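Local coordinates for dual function macrocyclase-peptidase POPB (Galerina marginata, PDB 5N4B), which cleaves peptide bonds on the C-terminal side of prolyl residues and closes peptide macrocycles in the biosynthesis of the amanitin toxins, at residues L387-K390 against A391-L395; Y377-V381 against K382-Y386; P180-Q183 against A184-A187; Y100-G103 against L104-Q107; E631-D634 against Y635-L639. The protein carries 1 engineered substitution. All blocks are in the same frame, centred on the assembly; numbering follows the deposited sequence.

Interaction 1 (L387-K390 against A391-L395); sequences LYSK and AGVQL
Leu395 N donates to Leu387 O at 2.7 Å, and Ser389 N to Val393 O at 3.0 Å; these two backbone bonds flank Tyr388 and Gln394, a non-hydrogen-bonded antiparallel pair, and set the register of a beta hairpin in one blade of the propeller. The reversal is a type I turn from Ser389 to Gly392, closed by Gly392 N to Ser389 O at 2.9 Å. Gly392 leaves the turn with positive phi (73°), a region that favours glycine. Inside the loop Ser389 OG lies between its own backbone N and carbonyl carbon (chi1 74°), which turns it toward the returning chain. There it accepts from Val393 N at 3.2 Å and, weakly, from Ala391 N.

Packing follows the same pairing. The side chain of Gln394 runs extended across one face of the Tyr388 ring, where Gln394 CA makes a CH-pi contact 4.0 Å from the centroid, and the amide plane stands 86° from the ring plane. On the other side of the hairpin, where Leu387 also touches Tyr372 of strand 372-379, the apolar contact is Leu387 CD2 against Leu395 CD1, 4.2 Å apart.

Interaction 2 (Y377-V381 against K382-Y386); sequences YKRNV and KDEIY
Arg379 and Glu384 meet with their flat ends inclined, the guanidinium and carboxylate planes being 41° apart. The arginine grips side-on: NE donates to Glu384 OE2 at 3.0 Å and NH2 to Glu384 OE1 at 3.2 Å. Both oxygens lie within a few degrees of the guanidinium plane, yet both nitrogens stand 37° out of the carboxylate plane, so the salt bridge is coplanar from the arginine's side only. Tyr386 OH donates to Glu384 OE1 at 2.7 Å from the opposite face of the carboxylate, which pins that oxygen between two donors and should restrict rotation of the group.

Tyr377 and Tyr386 cross at about a right angle, touching through Tyr377 CD2 and Tyr386 CD1 at 3.8 Å.

These side chains share one face of a two-strand antiparallel hairpin in a propeller blade. Tyr377 with Glu384 and Arg379 with Lys382 are its hydrogen-bonded pairs, and a type I' turn from Arg379 to Lys382 places Asn380 and Val381 at positive phi.

The other face carries the non-hydrogen-bonded pair Lys378 and Asp383. The lysine chain bends at both chi3 and chi4, which brings its ammonium round to the syn side of Asp383 OD1. Lys378 NZ meets that Asp383 OD1 at 2.8 Å, 20° out of the carboxylate plane, and a water links NZ to Asp383 OD2. Lys378 also forms a salt bridge with Asp505, while Asp383 OD2 accepts from Ala406 N.

Interaction 3 (P180-Q183 against A184-A187); sequences PLSQ and ASVA
Ser185 OG accepts from Ser182 N at 2.9 Å with an N-H...O angle of 162°, and Pro180 O lies 3.2 Å from the same Ser185 OG. The hydroxyl thus sits among backbone groups of the incoming chain. The reciprocal bond is as sound: Ser185 N donates to Ser182 OG at 2.9 Å and is similarly straight. Each serine therefore uses its hydroxyl to take the backbone N-H of the other. Both side chains hold OG between the backbone N and the carbonyl carbon (chi1 68° for Ser182, with Ser185 close to it), folding each oxygen back toward the main chain, where the partner's N-H lies.

Two regular helical bonds follow at once. Val186 N reaches Ser182 O at 3.0 Å, and Ala187 N reaches Gln183 O at 3.1 Å.

Just ahead of the cap, Leu181 reaches forward with CD1 to meet Val186 CG2 in the first turn at 3.8 Å, the two side chains running obliquely to one another. Leu181 also packs on Phe133, Val137 and Leu138, and its backbone bonds to Phe132 and Asp134, tying the chain before the helix to the region of strand 129-133.

Reciprocal bonds between the N-cap residue and the third residue after it define a capping box, here with Ser182 as N-cap of helix 183-188 in the propeller domain.

Interaction 4 (Y100-G103 against L104-Q107); sequences YNRG and LQSQ
Asn101 turns its CG away from its own backbone N (chi1 -165°), and Gln105, with CG beside its backbone N and an extended chain beyond, runs past it in the opposite direction. Their amide planes stand 80° apart, and the two amides bind backbone groups rather than each other. The result is an Asx turn at the end of strand 96-101, in the loop leading to strand 109-113 of the beta-propeller.

Asn101 OD1 accepts two N-H groups in its carbonyl plane, each on a lone pair: Gly103 N at 2.9 Å, which makes the Asx turn, and Gln105 N at 3.0 Å. The same amide donates onward through Asn101 ND2 to Gln105 O at 2.9 Å, nearly straight at 172°, although the nitrogen lies above that carbonyl's plane. Three bonds thus hold the Asn101 amide in a fixed flip, and Ser108 OG is a further partner of ND2. Gly103 takes backbone angles open essentially to glycine alone.

Beyond the turn, Ser106 OG bonds Thr705 N, connecting this propeller loop with the peptidase-family region, and Asn101 packs on the bound peptide. Gln105 returns the grip from its far end: Arg102 N points almost linearly at Gln105 OE1, 2.9 Å away, and a water donates both to this oxygen at 2.7 Å and to Tyr100 O.

Interaction 5 (E631-D634 against Y635-L639); sequences EEFD and YIYPL
Ile636 N donates to Glu632 O at 2.9 Å and Tyr637 N to Phe633 O at 2.9 Å, the latter almost straight at 173°. Both are i to i+4 backbone bonds of a helical turn. Glu632 O also takes a weak bond from Tyr635 N, so one carbonyl receives two successive N-H groups.

The aromatic contacts form two sets. Tyr635 has CG wedged between its backbone N and carbonyl carbon (chi1 61°), which folds the ring back along the preceding turn. Glu632 O lies over the ring's centre, 3.5 Å above the plane, and Glu632 CA makes a CH-pi contact over the same ring. The Glu632 side chain lies alongside, its CG 3.5 Å from Tyr635 OH, while its carboxylate is engaged by Arg544 and Asn626 N. In the second set Phe633 and Tyr637 point the same way, with planes 26° apart and centroids 4.9 Å apart; they are slid so far that overlap is slight. Contact is made by Phe633 CZ over the Tyr637 ring, 3.5 Å from Tyr637 CG, and by Tyr637 CB over the Phe633 ring.

Further partners lie in the N-terminal part of the chain: Asp634 bonds Ser26 OG and Ser28 N, Phe633 meets the Tyr24 ring, and Tyr637 touches Val32 and Val34. Phe633 and Tyr637, an i/i+4 aromatic pair toward the C-terminal part of this helical stretch, thus pack the peptidase-family region against strands 21-26 and 30-35.

Overall arrangement
Interactions 4, 3, 2 and 1 follow in that order along the beta-propeller, and interaction 5 comes last, in the alpha/beta-hydrolase part. Interactions 2 and 1 share strand 382-388 within the four-stranded blade 361-398: their centres are about 17 Å apart and they touch, Gln394 CD lying 3.4 Å from Tyr386 CD2. The two turns at opposite ends of that strand join three consecutive strands of the blade. Interactions 4 and 3 also have centres about 17 Å apart but do not touch; interaction 4 follows strand 96-101, and interaction 3 is the start of helix 183-188, between strands 170-176 and 198-201 of the next blade. Interaction 5 lies about 56 Å from interaction 3 between centres, across the chain's centre, so the set samples both domains of this monomeric enzyme.

Interaction 1 (L387-K390 against A391-L395)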
# COMPACT_ATOMS: atom_id res chain seq x y z
N LEU A 387 23.68 10.86 4.10
CA LEU A 387 23.93 11.13 5.50
C LEU A 387 24.20 12.62 5.66
O LEU A 387 25.01 13.17 4.90
CB LEU A 387 25.12 10.29 5.98
CG LEU A 387 25.46 10.48 7.44
CD1 LEU A 387 24.36 9.95 8.36
CD2 LEU A 387 26.78 9.75 7.71
N TYR A 388 23.55 13.23 6.61
CA TYR A 388 23.70 14.65 6.97
C TYR A 388 24.17 14.79 8.41
O TYR A 388 23.79 14.01 9.29
CB TYR A 388 22.37 15.38 6.88
CG TYR A 388 21.91 15.69 5.48
CD1 TYR A 388 21.34 14.71 4.67
CD2 TYR A 388 22.06 16.95 4.96
CE1 TYR A 388 20.97 14.99 3.38
CE2 TYR A 388 21.65 17.25 3.65
CZ TYR A 388 21.10 16.26 2.90
OH TYR A 388 20.72 16.57 1.60
N SER A 389 24.97 15.81 8.66
CA SER A 389 25.39 16.14 10.00
C SER A 389 24.35 16.95 10.74
O SER A 389 23.36 17.41 10.18
CB SER A 389 26.68 16.97 9.93
OG SER A 389 26.40 18.31 9.48
N LYS A 390 24.62 17.18 12.03
CA LYS A 390 23.76 18.00 12.86
C LYS A 390 23.67 19.43 12.33
O LYS A 390 22.69 20.11 12.62
CB LYS A 390 24.31 18.00 14.30
CG LYS A 390 25.66 18.69 14.49
CD LYS A 390 26.10 18.72 15.97
CE LYS A 390 27.34 19.57 16.15
NZ LYS A 390 27.85 19.40 17.52
N ALA A 391 24.70 19.90 11.60
CA ALA A 391 24.69 21.23 11.02
C ALA A 391 24.04 21.26 9.65
O ALA A 391 24.12 22.28 8.96
CB ALA A 391 26.11 21.77 10.94
N GLY A 392 23.38 20.19 9.26
CA GLY A 392 22.71 20.15 7.98
C GLY A 392 23.63 20.03 6.80
O GLY A 392 23.22 20.37 5.69
N VAL A 393 24.83 19.51 6.98
CA VAL A 393 25.76 19.35 5.87
C VAL A 393 25.58 17.97 5.29
O VAL A 393 25.63 16.97 6.02
CB VAL A 393 27.22 19.58 6.32
CG1 VAL A 393 28.15 19.36 5.14
CG2 VAL A 393 27.42 20.96 6.89
N GLN A 394 25.38 17.89 3.98
CA GLN A 394 25.34 16.58 3.34
C GLN A 394 26.75 16.01 3.32
O GLN A 394 27.64 16.60 2.68
CB GLN A 394 24.80 16.73 1.93
CG GLN A 394 24.38 15.40 1.32
CD GLN A 394 23.96 15.59 -0.10
OE1 GLN A 394 22.78 15.86 -0.40
NE2 GLN A 394 24.90 15.45 -0.98
N LEU A 395 26.96 14.89 4.01
CA LEU A 395 28.28 14.33 4.21
C LEU A 395 28.68 13.35 3.14
O LEU A 395 29.83 13.35 2.68
CB LEU A 395 28.37 13.65 5.57
CG LEU A 395 28.17 14.55 6.80
CD1 LEU A 395 28.16 13.74 8.07
CD2 LEU A 395 29.21 15.64 6.88

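Interaction 2 (Y377-V381 against K382-Y386)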
# COMPACT_ATOMS: atom_id res chain seq x y z
N TYR A 377 16.11 10.67 -1.01
CA TYR A 377 15.57 11.48 -2.09
C TYR A 377 15.15 10.57 -3.22
O TYR A 377 15.86 9.61 -3.57
CB TYR A 377 16.61 12.45 -2.61
CG TYR A 377 16.77 13.66 -1.76
CD1 TYR A 377 15.93 14.73 -1.94
CD2 TYR A 377 17.75 13.74 -0.79
CE1 TYR A 377 16.03 15.89 -1.16
CE2 TYR A 377 17.89 14.89 -0.04
CZ TYR A 377 17.01 15.93 -0.22
OH TYR A 377 17.18 17.02 0.62
N LYS A 378 14.01 10.86 -3.77
CA LYS A 378 13.50 10.14 -4.93
C LYS A 378 13.71 11.04 -6.14
O LYS A 378 13.02 12.05 -6.27
CB LYS A 378 12.04 9.75 -4.74
CG LYS A 378 11.52 8.79 -5.80
CD LYS A 378 10.06 8.51 -5.66
CE LYS A 378 9.70 7.87 -4.30
NZ LYS A 378 10.40 6.60 -4.04
N ARG A 379 14.68 10.72 -6.99
CA ARG A 379 15.04 11.54 -8.14
C ARG A 379 14.76 10.68 -9.37
O ARG A 379 15.32 9.58 -9.52
CB ARG A 379 16.52 11.93 -8.06
CG ARG A 379 16.90 12.87 -9.20
CD ARG A 379 18.44 13.03 -9.34
NE ARG A 379 18.95 13.25 -8.03
CZ ARG A 379 18.89 14.40 -7.37
NH1 ARG A 379 18.36 15.49 -7.93
NH2 ARG A 379 19.37 14.42 -6.12
N ASN A 380 13.89 11.16 -10.25
CA ASN A 380 13.51 10.37 -11.42
C ASN A 380 12.99 8.99 -10.98
O ASN A 380 13.20 7.98 -11.65
CB ASN A 380 14.62 10.25 -12.46
CG ASN A 380 15.02 11.55 -13.06
OD1 ASN A 380 16.22 11.89 -13.12
ND2 ASN A 380 14.06 12.28 -13.46
N VAL A 381 12.26 8.96 -9.87
CA VAL A 381 11.58 7.78 -9.35
C VAL A 381 12.54 6.71 -8.88
O VAL A 381 12.16 5.54 -8.72
CB VAL A 381 10.54 7.22 -10.36
CG1 VAL A 381 9.44 6.46 -9.60
CG2 VAL A 381 9.92 8.31 -11.21
N LYS A 382 13.77 7.11 -8.58
CA LYS A 382 14.79 6.19 -8.09
C LYS A 382 15.40 6.81 -6.83
O LYS A 382 15.71 8.00 -6.78
CB LYS A 382 15.86 6.01 -9.17
CG LYS A 382 15.30 5.27 -10.44
CD LYS A 382 16.19 5.33 -11.65
CE LYS A 382 16.12 6.67 -12.34
NZ LYS A 382 17.10 6.69 -13.41
N ASP A 383 15.53 6.00 -5.80
CA ASP A 383 15.90 6.49 -4.49
C ASP A 383 17.41 6.62 -4.32
O ASP A 383 18.19 5.76 -4.77
CB ASP A 383 15.32 5.58 -3.41
CG ASP A 383 13.83 5.74 -3.24
OD1 ASP A 383 13.21 6.75 -3.72
OD2 ASP A 383 13.20 4.90 -2.53
N GLU A 384 17.80 7.68 -3.62
CA GLU A 384 19.18 8.01 -3.30
C GLU A 384 19.27 8.27 -1.81
O GLU A 384 18.40 8.93 -1.23
CB GLU A 384 19.62 9.24 -4.06
CG GLU A 384 19.37 9.16 -5.56
CD GLU A 384 19.83 10.39 -6.33
OE1 GLU A 384 20.26 11.39 -5.69
OE2 GLU A 384 19.77 10.38 -7.57
N ILE A 385 20.31 7.77 -1.16
CA ILE A 385 20.44 7.83 0.29
C ILE A 385 21.61 8.71 0.66
O ILE A 385 22.72 8.52 0.16
CB ILE A 385 20.60 6.42 0.88
CG1 ILE A 385 19.49 5.46 0.38
CG2 ILE A 385 20.58 6.51 2.41
CD1 ILE A 385 19.98 4.47 -0.60
N TYR A 386 21.39 9.64 1.60
CA TYR A 386 22.43 10.58 2.05
C TYR A 386 22.48 10.63 3.57
O TYR A 386 21.45 10.57 4.23
CB TYR A 386 22.20 12.01 1.50
CG TYR A 386 22.23 12.07 0.00
CD1 TYR A 386 21.09 11.85 -0.73
CD2 TYR A 386 23.40 12.26 -0.68
CE1 TYR A 386 21.12 11.88 -2.12
CE2 TYR A 386 23.44 12.32 -2.03
CZ TYR A 386 22.31 12.11 -2.76
OH TYR A 386 22.39 12.10 -4.14
O HOH W 1 10.85 4.90 -1.62
O HOH W 2 18.12 8.78 -9.06
O HOH W 3 17.62 9.29 -14.95

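Interaction 3 (P180-Q183 against A184-A187)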
# COMPACT_ATOMS: atom_id res chain seq x y z
N PRO A 180 7.30 -16.12 24.62
CA PRO A 180 7.09 -16.37 23.19
C PRO A 180 5.69 -16.93 22.90
O PRO A 180 5.00 -17.48 23.77
CB PRO A 180 8.18 -17.37 22.81
CG PRO A 180 8.84 -17.76 24.02
CD PRO A 180 8.39 -16.93 25.18
N LEU A 181 5.25 -16.70 21.66
CA LEU A 181 4.06 -17.34 21.12
C LEU A 181 4.55 -18.20 19.97
O LEU A 181 4.94 -17.69 18.92
CB LEU A 181 3.02 -16.34 20.60
CG LEU A 181 1.74 -17.02 20.12
CD1 LEU A 181 0.97 -17.51 21.32
CD2 LEU A 181 0.90 -16.03 19.29
N SER A 182 4.51 -19.51 20.14
CA SER A 182 5.00 -20.45 19.15
C SER A 182 4.15 -21.70 19.22
O SER A 182 3.34 -21.87 20.12
CB SER A 182 6.44 -20.81 19.44
OG SER A 182 6.47 -21.56 20.67
N GLN A 183 4.32 -22.58 18.23
CA GLN A 183 3.61 -23.85 18.28
C GLN A 183 3.93 -24.60 19.57
O GLN A 183 3.03 -25.20 20.20
CB GLN A 183 4.02 -24.74 17.11
CG GLN A 183 3.62 -24.23 15.77
CD GLN A 183 2.16 -24.46 15.52
OE1 GLN A 183 1.44 -24.95 16.40
NE2 GLN A 183 1.71 -24.13 14.33
N ALA A 184 5.20 -24.54 20.00
CA ALA A 184 5.59 -25.22 21.24
C ALA A 184 4.93 -24.59 22.44
O ALA A 184 4.37 -25.28 23.30
CB ALA A 184 7.11 -25.22 21.40
N SER A 185 4.93 -23.26 22.52
CA SER A 185 4.41 -22.61 23.71
C SER A 185 2.92 -22.82 23.85
O SER A 185 2.44 -22.99 24.98
CB SER A 185 4.75 -21.11 23.70
OG SER A 185 3.92 -20.38 22.82
N VAL A 186 2.17 -22.82 22.74
CA VAL A 186 0.73 -23.05 22.79
C VAL A 186 0.45 -24.49 23.22
O VAL A 186 -0.50 -24.76 23.97
CB VAL A 186 0.08 -22.71 21.44
CG1 VAL A 186 -1.36 -23.10 21.42
CG2 VAL A 186 0.22 -21.20 21.09
N ALA A 187 1.22 -25.45 22.72
CA ALA A 187 0.99 -26.84 23.13
C ALA A 187 1.28 -27.03 24.61
O ALA A 187 0.60 -27.81 25.30
CB ALA A 187 1.87 -27.74 22.29

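Interaction 4 (Y100-G103 against L104-Q107)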
# COMPACT_ATOMS: atom_id res chain seq x y z
N TYR A 100 11.22 -13.60 9.63
CA TYR A 100 11.78 -14.66 8.80
C TYR A 100 10.66 -15.51 8.24
O TYR A 100 9.77 -15.92 8.99
CB TYR A 100 12.76 -15.56 9.59
CG TYR A 100 13.30 -16.77 8.84
CD1 TYR A 100 14.06 -16.61 7.69
CD2 TYR A 100 12.99 -18.03 9.23
CE1 TYR A 100 14.52 -17.70 6.99
CE2 TYR A 100 13.48 -19.14 8.54
CZ TYR A 100 14.22 -18.92 7.42
OH TYR A 100 14.67 -20.06 6.76
N ASN A 101 10.67 -15.75 6.92
CA ASN A 101 9.73 -16.63 6.23
C ASN A 101 10.56 -17.73 5.58
O ASN A 101 11.48 -17.44 4.82
CB ASN A 101 8.96 -15.83 5.18
CG ASN A 101 7.74 -16.56 4.68
OD1 ASN A 101 7.83 -17.71 4.25
ND2 ASN A 101 6.58 -15.90 4.75
N ARG A 102 10.22 -18.98 5.86
CA ARG A 102 10.92 -20.11 5.27
C ARG A 102 10.81 -20.14 3.76
O ARG A 102 11.66 -20.76 3.10
CB ARG A 102 10.42 -21.43 5.87
CG ARG A 102 10.76 -21.58 7.34
CD ARG A 102 9.90 -22.67 8.06
NE ARG A 102 10.08 -24.01 7.52
CZ ARG A 102 11.00 -24.87 7.96
NH1 ARG A 102 11.83 -24.58 8.94
NH2 ARG A 102 11.05 -26.08 7.41
N GLY A 103 9.77 -19.52 3.20
CA GLY A 103 9.63 -19.37 1.75
C GLY A 103 8.19 -19.13 1.32
O GLY A 103 7.91 -18.18 0.59
N LEU A 104 7.28 -20.01 1.77
CA LEU A 104 5.89 -20.01 1.35
C LEU A 104 4.94 -19.88 2.52
O LEU A 104 3.75 -20.18 2.37
CB LEU A 104 5.58 -21.25 0.52
CG LEU A 104 6.38 -21.37 -0.79
CD1 LEU A 104 6.20 -22.74 -1.41
CD2 LEU A 104 6.04 -20.27 -1.75
N GLN A 105 5.41 -19.44 3.68
CA GLN A 105 4.50 -19.26 4.81
C GLN A 105 3.59 -18.06 4.58
O GLN A 105 3.99 -17.03 4.03
CB GLN A 105 5.29 -19.11 6.12
CG GLN A 105 6.18 -20.31 6.48
CD GLN A 105 6.93 -20.02 7.71
OE1 GLN A 105 8.03 -19.48 7.67
NE2 GLN A 105 6.37 -20.42 8.84
N SER A 106 2.36 -18.20 5.07
CA SER A 106 1.38 -17.15 4.83
C SER A 106 1.65 -15.93 5.68
O SER A 106 1.31 -14.82 5.28
CB SER A 106 -0.01 -17.68 5.11
OG SER A 106 -0.37 -18.63 4.09
N GLN A 107 2.27 -16.12 6.84
CA GLN A 107 2.70 -15.01 7.68
C GLN A 107 4.14 -15.30 8.12
O GLN A 107 4.47 -16.42 8.50
CB GLN A 107 1.82 -14.78 8.92
CG GLN A 107 0.34 -14.52 8.63
CD GLN A 107 -0.48 -14.26 9.87
OE1 GLN A 107 -0.40 -13.18 10.45
NE2 GLN A 107 -1.25 -15.23 10.26
O HOH W 4 9.65 -18.69 9.72

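Interaction 5 (E631-D634 against Y635-L639)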
# COMPACT_ATOMS: atom_id res chain seq x y z
N GLU A 631 -20.67 21.53 -10.30
CA GLU A 631 -19.48 21.80 -11.10
C GLU A 631 -18.55 20.58 -11.15
O GLU A 631 -17.77 20.41 -12.10
CB GLU A 631 -18.74 23.01 -10.51
CG GLU A 631 -19.48 24.35 -10.62
CD GLU A 631 -20.70 24.49 -9.68
OE1 GLU A 631 -20.74 23.87 -8.58
OE2 GLU A 631 -21.62 25.26 -10.05
N GLU A 632 -18.59 19.76 -10.11
CA GLU A 632 -17.69 18.63 -10.01
C GLU A 632 -18.29 17.40 -10.68
O GLU A 632 -17.59 16.68 -11.42
CB GLU A 632 -17.32 18.42 -8.55
CG GLU A 632 -16.63 19.68 -7.95
CD GLU A 632 -16.18 19.58 -6.52
OE1 GLU A 632 -16.23 18.50 -5.92
OE2 GLU A 632 -15.73 20.65 -5.98
N PHE A 633 -19.61 17.20 -10.51
CA PHE A 633 -20.35 16.24 -11.32
C PHE A 633 -19.96 16.37 -12.79
O PHE A 633 -19.77 15.38 -13.50
CB PHE A 633 -21.86 16.41 -11.13
CG PHE A 633 -22.67 15.50 -11.99
CD1 PHE A 633 -23.04 15.89 -13.28
CD2 PHE A 633 -23.04 14.24 -11.56
CE1 PHE A 633 -23.76 15.05 -14.08
CE2 PHE A 633 -23.78 13.39 -12.41
CZ PHE A 633 -24.11 13.80 -13.64
N ASP A 634 -19.81 17.59 -13.28
CA ASP A 634 -19.59 17.78 -14.71
C ASP A 634 -18.26 17.23 -15.21
O ASP A 634 -18.15 16.91 -16.39
CB ASP A 634 -19.73 19.25 -15.09
CG ASP A 634 -21.17 19.68 -15.17
OD1 ASP A 634 -22.13 18.87 -15.10
OD2 ASP A 634 -21.33 20.90 -15.31
N TYR A 635 -17.22 17.15 -14.37
CA TYR A 635 -16.00 16.47 -14.80
C TYR A 635 -15.92 15.02 -14.35
O TYR A 635 -15.19 14.24 -14.97
CB TYR A 635 -14.75 17.26 -14.40
CG TYR A 635 -14.49 17.51 -12.94
CD1 TYR A 635 -14.08 16.51 -12.08
CD2 TYR A 635 -14.56 18.79 -12.42
CE1 TYR A 635 -13.81 16.77 -10.74
CE2 TYR A 635 -14.26 19.07 -11.10
CZ TYR A 635 -13.87 18.04 -10.24
OH TYR A 635 -13.56 18.30 -8.91
N ILE A 636 -16.69 14.63 -13.33
CA ILE A 636 -16.73 13.24 -12.87
C ILE A 636 -17.53 12.35 -13.81
O ILE A 636 -17.10 11.24 -14.18
CB ILE A 636 -17.30 13.16 -11.45
CG1 ILE A 636 -16.39 13.86 -10.47
CG2 ILE A 636 -17.51 11.72 -11.02
CD1 ILE A 636 -17.07 14.15 -9.09
N TYR A 637 -18.74 12.77 -14.15
CA TYR A 637 -19.63 11.93 -14.93
C TYR A 637 -19.03 11.44 -16.23
O TYR A 637 -19.19 10.24 -16.54
CB TYR A 637 -20.93 12.72 -15.16
CG TYR A 637 -22.06 11.99 -15.81
CD1 TYR A 637 -22.41 10.70 -15.45
CD2 TYR A 637 -22.85 12.64 -16.76
CE1 TYR A 637 -23.51 10.05 -16.02
CE2 TYR A 637 -23.96 11.98 -17.34
CZ TYR A 637 -24.25 10.69 -16.96
OH TYR A 637 -25.33 10.03 -17.50
N PRO A 638 -18.32 12.25 -17.01
CA PRO A 638 -17.73 11.72 -18.26
C PRO A 638 -16.56 10.77 -18.05
O PRO A 638 -16.14 10.15 -19.03
CB PRO A 638 -17.26 12.98 -19.00
CG PRO A 638 -17.79 14.13 -18.22
CD PRO A 638 -18.17 13.71 -16.87
N LEU A 639 -16.01 10.68 -16.85
CA LEU A 639 -14.92 9.78 -16.54
C LEU A 639 -15.38 8.48 -15.89
O LEU A 639 -14.63 7.50 -15.88
CB LEU A 639 -13.95 10.49 -15.60
CG LEU A 639 -12.58 9.90 -15.44
CD1 LEU A 639 -11.88 9.92 -16.80
CD2 LEU A 639 -11.83 10.77 -14.43